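Local coordinates for protein peroxinectin A (Dictyostelium discoideum, PDB 6ERC) that is a secreted haem peroxidase that uses hydrogen peroxide to oxidise phenolic donors and also has iodide and thiocyanate peroxidase activity, at residues H224-R229 with R496-I501; T489-I494 with P506-K511. All coordinates share one frame; numbering follows the deposited sequence.

Interaction 1 (H224-R229 with R496-I501); sequences HTLLLR and RTTSNI
Arg229 reaches out from helix 218-241 and donates from NH1 to the backbone carbonyl of Thr497, with NH1 and O 2.8 Å apart. The oxygen lies almost in the guanidinium plane, 7° out of it, and the N-H meets it nearly along the C=O axis. An extended chain from CG to NE carries the group this far, and on the way CD passes 3.3 Å from the same Thr497 O. The guanidinium has further partners that fix its rotation: NH1 also forms a salt bridge with Glu342, and NH2 bonds to the carbonyl of Asp183. An alanine at this position is likely to leave the Thr497 carbonyl and the Glu342 carboxylate without their charged partner.

Here the C-terminal part of helix 490-497 packs against one flank of helix 218-241, in the largely helical fold of the animal haem peroxidases. Thr497 carries most of the contact on its side. Its chi1 of 56° turns OG1 back along its own helix, where it bonds to the carbonyls of Val493 and Ile494, and leaves CG2 to lie 3.4 Å from Leu226 O and 4.1 Å from Arg229 CB. Leu226 crosses Thr497 at about a right angle, and its CD2 comes 3.5 Å from Thr497 OG1, an apolar methyl against an oxygen engaged elsewhere. That same CD2 meets Thr498 CG2 at 3.8 Å. Thr498 repeats the pattern of its neighbour, with OG1 bonded to Ile494 O and the methyl branch given to packing. Beyond them, Ile345 of helix 342-350 touches Leu226.

Interaction 2 (T489-I494 with P506-K511); sequences TFAEVI and PNVFRK
Val508 lays its two methyls against the start of helix 490-497. CG2 meets Phe490 CD2 at 3.4 Å, while CG1 lies 3.9 Å from Ala491 CB and approaches Ile494 CD1 tip to tip at 4.1 Å. With CG anti to the backbone N (chi1 -170°), the Phe490 ring is swung over to Val508 and Phe509; Phe509 CE1 meets it near its plane, at the edge, 3.7 Å from Phe490 CD2. The two ring planes are inclined at 51°, an oblique meeting. Over the centre of one face of Phe490 sits Ile494 CD1 from the next turn of the same helix. Ala491 CB packs 3.2 Å from Pro506 O.

A water makes the polar link between the two pieces: it accepts from Ala491 N, an amide of the helix's first turn, and donates to Pro506 O. Val508 and Phe509 are the central residues of a type I turn from Asn507 to Arg510. Asn507 OD1 accepts from Phe509 N at 3.3 Å, an Asx turn, with the donor well above the carbonyl plane.

Further out, Glu269 of helix 247-275 receives the Phe490 amide, and Thr69 hydrogen-bonds to Val508 O. Met71 of helix 70-80 touches Phe490, Val508 and Phe509, and Trp75 meets the Phe490 ring. Ile265 and Tyr270 of helix 247-275 touch Phe490 and Phe509 respectively, and Ile345 and Ile349 of helix 342-350 touch Ile494 and Val508.

Overall arrangement
Helix 490-497 serves both contacts: interaction 2 uses its start and interaction 1 its C-terminal part and the chain that follows, the two centres about 13 Å apart. Along the chain the order is 224-229, 489-494, 496-501, 506-511, segments alternating. The two contacts touch, Leu226 CD1 packing on Ile494 CG1 at 4.0 Å and Ile501 meeting Ile494. Helix 342-350 borders both. Interaction 1 joins helix 490-497 to helix 218-241 and interaction 2 lays the C-terminal tail on helix 490-497, beside helices 70-80 and 247-275; the disulfide Cys257-Cys485 ties the chain just before helix 490-497 to helix 247-275. Neither contact lies at the haem or a metal site; the Phe509 side chain is about 10 Å from the haem.

Interaction 1 (H224-R229 with R496-I501)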
# COMPACT_ATOMS: atom_id res chain seq x y z
N HIS A 224 -9.73 8.07 3.49
CA HIS A 224 -9.35 9.46 3.26
C HIS A 224 -10.39 10.40 3.84
O HIS A 224 -10.06 11.37 4.53
CB HIS A 224 -9.18 9.72 1.76
CG HIS A 224 -7.93 9.14 1.18
ND1 HIS A 224 -7.73 7.78 1.06
CD2 HIS A 224 -6.82 9.73 0.67
CE1 HIS A 224 -6.55 7.56 0.51
NE2 HIS A 224 -5.98 8.73 0.26
N THR A 225 -11.67 10.12 3.58
CA THR A 225 -12.74 11.02 4.00
C THR A 225 -12.78 11.17 5.52
O THR A 225 -12.83 12.28 6.04
CB THR A 225 -14.08 10.51 3.47
OG1 THR A 225 -14.01 10.40 2.04
CG2 THR A 225 -15.21 11.46 3.84
N LEU A 226 -12.76 10.04 6.24
CA LEU A 226 -12.94 10.10 7.68
C LEU A 226 -11.81 10.85 8.36
O LEU A 226 -12.04 11.63 9.29
CB LEU A 226 -13.07 8.69 8.26
CG LEU A 226 -14.22 7.82 7.74
CD1 LEU A 226 -14.36 6.56 8.59
CD2 LEU A 226 -15.54 8.57 7.70
N LEU A 227 -10.57 10.65 7.90
CA LEU A 227 -9.45 11.36 8.50
C LEU A 227 -9.47 12.84 8.13
O LEU A 227 -8.93 13.67 8.88
CB LEU A 227 -8.13 10.72 8.09
CG LEU A 227 -7.87 9.32 8.63
CD1 LEU A 227 -6.49 8.83 8.19
CD2 LEU A 227 -8.00 9.26 10.15
N LEU A 228 -10.07 13.19 7.00
CA LEU A 228 -10.28 14.59 6.68
C LEU A 228 -11.34 15.20 7.60
O LEU A 228 -11.16 16.31 8.12
CB LEU A 228 -10.69 14.75 5.22
CG LEU A 228 -9.63 14.48 4.15
CD1 LEU A 228 -10.27 14.48 2.77
CD2 LEU A 228 -8.52 15.51 4.21
N ARG A 229 -12.44 14.48 7.82
CA ARG A 229 -13.45 14.94 8.77
C ARG A 229 -12.85 15.09 10.16
O ARG A 229 -13.05 16.11 10.82
CB ARG A 229 -14.62 13.95 8.80
CG ARG A 229 -15.44 13.90 7.53
CD ARG A 229 -16.52 12.84 7.63
NE ARG A 229 -17.33 12.77 6.42
CZ ARG A 229 -18.34 11.92 6.24
NH1 ARG A 229 -18.67 11.07 7.20
NH2 ARG A 229 -19.02 11.93 5.10
N ARG A 496 -16.68 8.93 15.62
CA ARG A 496 -16.55 10.38 15.67
C ARG A 496 -16.85 11.04 14.34
O ARG A 496 -17.31 12.18 14.30
CB ARG A 496 -15.13 10.75 16.12
CG ARG A 496 -14.99 10.97 17.61
CD ARG A 496 -13.62 10.56 18.13
NE ARG A 496 -12.52 10.92 17.24
CZ ARG A 496 -11.24 10.94 17.61
NH1 ARG A 496 -10.90 10.63 18.86
NH2 ARG A 496 -10.30 11.28 16.74
N THR A 497 -16.60 10.33 13.23
CA THR A 497 -16.61 10.94 11.91
C THR A 497 -17.78 10.48 11.04
O THR A 497 -17.84 10.86 9.86
CB THR A 497 -15.30 10.65 11.19
OG1 THR A 497 -15.09 9.23 11.14
CG2 THR A 497 -14.13 11.29 11.92
N THR A 498 -18.70 9.69 11.58
CA THR A 498 -19.79 9.14 10.79
C THR A 498 -21.13 9.47 11.43
O THR A 498 -21.21 9.81 12.62
CB THR A 498 -19.67 7.62 10.64
OG1 THR A 498 -19.52 7.02 11.93
CG2 THR A 498 -18.47 7.27 9.77
N SER A 499 -22.18 9.37 10.63
CA SER A 499 -23.55 9.64 11.06
C SER A 499 -24.32 8.33 11.12
O SER A 499 -24.46 7.64 10.10
CB SER A 499 -24.22 10.62 10.11
OG SER A 499 -25.60 10.76 10.41
N ASN A 500 -24.83 7.99 12.30
CA ASN A 500 -25.65 6.80 12.51
C ASN A 500 -25.00 5.57 11.87
O ASN A 500 -25.63 4.82 11.13
CB ASN A 500 -27.06 7.00 11.97
CG ASN A 500 -27.79 8.15 12.65
OD1 ASN A 500 -28.29 9.05 11.99
ND2 ASN A 500 -27.85 8.11 13.97
N ILE A 501 -23.72 5.37 12.19
CA ILE A 501 -22.97 4.29 11.56
C ILE A 501 -23.49 2.93 12.00
O ILE A 501 -23.36 1.94 11.27
CB ILE A 501 -21.47 4.43 11.87
CG1 ILE A 501 -20.64 3.41 11.09
CG2 ILE A 501 -21.21 4.29 13.36
CD1 ILE A 501 -20.68 3.60 9.59

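Interaction 2 (T489-I494 with P506-K511)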
# COMPACT_ATOMS: atom_id res chain seq x y z
N THR A 489 -8.68 4.66 19.21
CA THR A 489 -8.66 3.51 18.32
C THR A 489 -9.39 3.82 17.02
O THR A 489 -10.22 4.74 16.94
CB THR A 489 -9.29 2.29 18.98
OG1 THR A 489 -10.65 2.57 19.32
CG2 THR A 489 -8.52 1.89 20.23
N PHE A 490 -9.09 3.04 15.99
CA PHE A 490 -9.70 3.24 14.68
C PHE A 490 -11.22 3.19 14.77
O PHE A 490 -11.92 3.99 14.15
CB PHE A 490 -9.17 2.19 13.70
CG PHE A 490 -9.55 2.42 12.26
CD1 PHE A 490 -9.94 3.67 11.80
CD2 PHE A 490 -9.52 1.37 11.36
CE1 PHE A 490 -10.28 3.86 10.48
CE2 PHE A 490 -9.86 1.56 10.04
CZ PHE A 490 -10.24 2.81 9.60
N ALA A 491 -11.75 2.25 15.56
CA ALA A 491 -13.20 2.11 15.68
C ALA A 491 -13.84 3.40 16.19
O ALA A 491 -14.93 3.78 15.74
CB ALA A 491 -13.55 0.95 16.60
N GLU A 492 -13.19 4.07 17.14
CA GLU A 492 -13.75 5.30 17.69
C GLU A 492 -13.60 6.48 16.74
O GLU A 492 -14.45 7.38 16.75
CB GLU A 492 -13.10 5.61 19.04
CG GLU A 492 -13.57 4.72 20.18
CD GLU A 492 -15.07 4.85 20.44
OE1 GLU A 492 -15.64 5.91 20.10
OE2 GLU A 492 -15.67 3.90 20.97
N VAL A 493 -12.55 6.50 15.93
CA VAL A 493 -12.45 7.53 14.89
C VAL A 493 -13.62 7.40 13.93
O VAL A 493 -14.17 8.41 13.45
CB VAL A 493 -11.10 7.42 14.16
CG1 VAL A 493 -11.02 8.45 13.05
CG2 VAL A 493 -9.94 7.60 15.14
N ILE A 494 -14.03 6.17 13.62
CA ILE A 494 -15.16 5.95 12.72
C ILE A 494 -16.42 6.57 13.31
O ILE A 494 -17.17 7.28 12.63
CB ILE A 494 -15.34 4.45 12.44
CG1 ILE A 494 -14.18 3.93 11.59
CG2 ILE A 494 -16.66 4.17 11.73
CD1 ILE A 494 -14.06 2.41 11.56
N PRO A 506 -14.82 -3.09 18.55
CA PRO A 506 -13.63 -2.34 18.96
C PRO A 506 -12.45 -2.50 18.02
O PRO A 506 -11.76 -1.52 17.72
CB PRO A 506 -13.32 -2.89 20.36
CG PRO A 506 -14.04 -4.20 20.43
CD PRO A 506 -15.25 -4.05 19.58
N ASN A 507 -12.20 -3.72 17.54
CA ASN A 507 -11.13 -3.99 16.58
C ASN A 507 -11.77 -4.26 15.23
O ASN A 507 -12.19 -5.38 14.95
CB ASN A 507 -10.27 -5.16 17.03
CG ASN A 507 -9.09 -5.40 16.11
OD1 ASN A 507 -8.74 -4.55 15.29
ND2 ASN A 507 -8.46 -6.56 16.25
N VAL A 508 -11.83 -3.22 14.38
CA VAL A 508 -12.47 -3.35 13.08
C VAL A 508 -11.63 -4.13 12.08
O VAL A 508 -12.02 -4.24 10.91
CB VAL A 508 -12.81 -1.97 12.49
CG1 VAL A 508 -13.81 -1.25 13.38
CG2 VAL A 508 -11.56 -1.13 12.30
N PHE A 509 -10.48 -4.67 12.50
CA PHE A 509 -9.66 -5.50 11.63
C PHE A 509 -9.95 -6.99 11.79
O PHE A 509 -9.47 -7.78 10.97
CB PHE A 509 -8.17 -5.26 11.91
CG PHE A 509 -7.70 -3.86 11.59
CD1 PHE A 509 -8.36 -3.06 10.67
CD2 PHE A 509 -6.57 -3.35 12.22
CE1 PHE A 509 -7.91 -1.79 10.38
CE2 PHE A 509 -6.11 -2.07 11.93
CZ PHE A 509 -6.78 -1.29 11.02
N ARG A 510 -10.72 -7.40 12.80
CA ARG A 510 -10.94 -8.80 13.09
C ARG A 510 -12.42 -9.15 13.06
O ARG A 510 -13.29 -8.28 13.19
CB ARG A 510 -10.36 -9.18 14.46
CG ARG A 510 -8.85 -9.23 14.51
CD ARG A 510 -8.35 -9.79 15.83
NE ARG A 510 -6.90 -9.94 15.85
CZ ARG A 510 -6.25 -10.93 15.24
NH1 ARG A 510 -4.93 -10.99 15.31
NH2 ARG A 510 -6.92 -11.86 14.57
N LYS A 511 -12.69 -10.45 12.90
CA LYS A 511 -14.04 -11.00 12.84
C LYS A 511 -14.81 -10.47 11.64
O LYS A 511 -15.34 -11.24 10.83
CB LYS A 511 -14.81 -10.71 14.13
CG LYS A 511 -16.18 -11.37 14.20
CD LYS A 511 -16.79 -11.28 15.59
CE LYS A 511 -18.24 -11.77 15.62
NZ LYS A 511 -18.38 -13.20 15.22
OXT LYS A 511 -14.93 -9.26 11.43
O HOH W 1 -10.57 -0.02 16.04